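Local coordinates for protein spermidine N(1)-acetyltransferase (Vibrio cholerae serotype O1, PDB 7KWJ) that transfers an acetyl group from acetyl-CoA to the primary amines of spermidine and spermine, protecting the cell against polyamine toxicity, at residues H19-N22 with K23-A26. The protein carries 10 engineered substitutions. Numbering follows the deposited sequence.
Sequences HNLN and KELA. Engineered in segment 23-26: K23 (natural residue Asn), E24 (natural residue Asn), L25 (natural residue Arg), A26 (natural residue Asn).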
loop_
_atom_site.group_PDB
_atom_site.type_symbol
_atom_site.label_atom_id
_atom_site.label_comp_id
_atom_site.label_asym_id
_atom_site.label_seq_id
_atom_site.Cartn_x
_atom_site.Cartn_y
_atom_site.Cartn_z
ATOM N N HIS B 19 10.483 -28.520 -9.771
ATOM C CA HIS B 19 11.279 -27.857 -10.799
ATOM C C HIS B 19 12.223 -28.844 -11.476
ATOM O O HIS B 19 12.293 -28.909 -12.709
ATOM C CB HIS B 19 12.062 -26.696 -10.187
ATOM C CG HIS B 19 12.656 -25.771 -11.202
ATOM N ND1 HIS B 19 13.831 -25.082 -10.985
ATOM C CD2 HIS B 19 12.236 -25.416 -12.439
ATOM C CE1 HIS B 19 14.109 -24.346 -12.046
ATOM N NE2 HIS B 19 13.157 -24.531 -12.943
ATOM N N ASN B 20 12.962 -29.622 -10.682
ATOM C CA ASN B 20 13.834 -30.639 -11.259
ATOM C C ASN B 20 13.034 -31.702 -11.995
ATOM O O ASN B 20 13.499 -32.241 -13.006
ATOM C CB ASN B 20 14.688 -31.283 -10.165
ATOM C CG ASN B 20 15.615 -30.292 -9.488
ATOM O OD1 ASN B 20 16.043 -29.309 -10.093
ATOM N ND2 ASN B 20 15.932 -30.548 -8.223
ATOM N N LEU B 21 11.830 -32.014 -11.510
ATOM C CA LEU B 21 11.013 -33.036 -12.153
ATOM C C LEU B 21 10.551 -32.590 -13.535
ATOM O O LEU B 21 10.578 -33.380 -14.486
ATOM C CB LEU B 21 9.811 -33.374 -11.268
ATOM C CG LEU B 21 8.725 -34.262 -11.881
ATOM C CD1 LEU B 21 9.313 -35.561 -12.409
ATOM C CD2 LEU B 21 7.636 -34.548 -10.859
ATOM N N ASN B 22 10.132 -31.330 -13.669
ATOM C CA ASN B 22 9.598 -30.856 -14.941
ATOM C C ASN B 22 10.619 -30.929 -16.069
ATOM O O ASN B 22 10.237 -30.831 -17.239
ATOM C CB ASN B 22 9.091 -29.420 -14.794
ATOM C CG ASN B 22 7.748 -29.347 -14.094
ATOM O OD1 ASN B 22 6.887 -30.204 -14.290
ATOM N ND2 ASN B 22 7.565 -28.322 -13.271
ATOM N N LYS B 23 11.902 -31.101 -15.749
ATOM C CA LYS B 23 12.948 -31.214 -16.764
ATOM C C LYS B 23 13.013 -32.662 -17.255
ATOM O O LYS B 23 13.918 -33.434 -16.929
ATOM C CB LYS B 23 14.282 -30.749 -16.198
ATOM C CG LYS B 23 14.214 -29.400 -15.502
ATOM C CD LYS B 23 15.567 -28.987 -14.950
ATOM C CE LYS B 23 15.463 -27.714 -14.128
ATOM N NZ LYS B 23 16.777 -27.312 -13.558
ATOM N N GLU B 24 12.018 -33.023 -18.061
ATOM C CA GLU B 24 11.881 -34.368 -18.599
ATOM C C GLU B 24 12.257 -34.399 -20.074
ATOM O O GLU B 24 12.088 -33.414 -20.800
ATOM C CB GLU B 24 10.451 -34.890 -18.434
ATOM C CG GLU B 24 10.088 -35.274 -17.012
ATOM C CD GLU B 24 8.782 -36.040 -16.933
ATOM O OE1 GLU B 24 7.931 -35.861 -17.830
ATOM O OE2 GLU B 24 8.608 -36.826 -15.978
ATOM N N LEU B 25 12.766 -35.552 -20.510
ATOM C CA LEU B 25 13.093 -35.790 -21.907
ATOM C C LEU B 25 12.243 -36.881 -22.542
ATOM O O LEU B 25 12.285 -37.037 -23.768
ATOM C CB LEU B 25 14.577 -36.167 -22.057
ATOM C CG LEU B 25 14.983 -37.618 -21.769
ATOM C CD1 LEU B 25 16.483 -37.795 -21.959
ATOM C CD2 LEU B 25 14.568 -38.056 -20.372
ATOM N N ALA B 26 11.477 -37.631 -21.756
ATOM C CA ALA B 26 10.646 -38.708 -22.280
ATOM C C ALA B 26 9.553 -38.159 -23.189
ATOM O O ALA B 26 8.370 -38.201 -22.848
ATOM C CB ALA B 26 10.034 -39.506 -21.139
#
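The C-terminal part of helix 15-22 gives way here to the loop leading toward helix 39-47, and the engineered K23 bridges the two by reaching back over H19. Its CG stands beside its own backbone N, and the chain beyond runs fully extended, carrying CE over one face of the H19 imidazole. CE lies 4.2 Å from the ring centroid, only 10° off the normal: a CH-pi contact made by the methylene next to the lysine nitrogen. The ring is steadied by a hydrogen bond from H19 NE2 to the carbonyl O of E37, while R8 and E11 of a second subunit pack on K23 and H19 respectively. N20, exposed as befits a polar amide, runs alongside the lysine, but its OD1 stays 4.1 Å from K23 NZ.

The backbone leaves the helix through two weak hydrogen bonds, K23 N to N20 O (3.4 Å) and E24 N to N22 O (2.9 Å). The second closes an inverse gamma turn centred on K23, whose phi/psi of -84/74° breaks the helical path. The engineered E24 lays its CG near L21 O and its OE2 3.9 Å from L21 CD1. L21, a buried aliphatic residue, packs against I88 and A90, and E24 touches Q94; both I88 and Q94 bind acetyl-CoA. This is the C-terminal end of the first GNAT helix, where the chain leaves through an inverse gamma turn beside the cofactor-binding strand and loop.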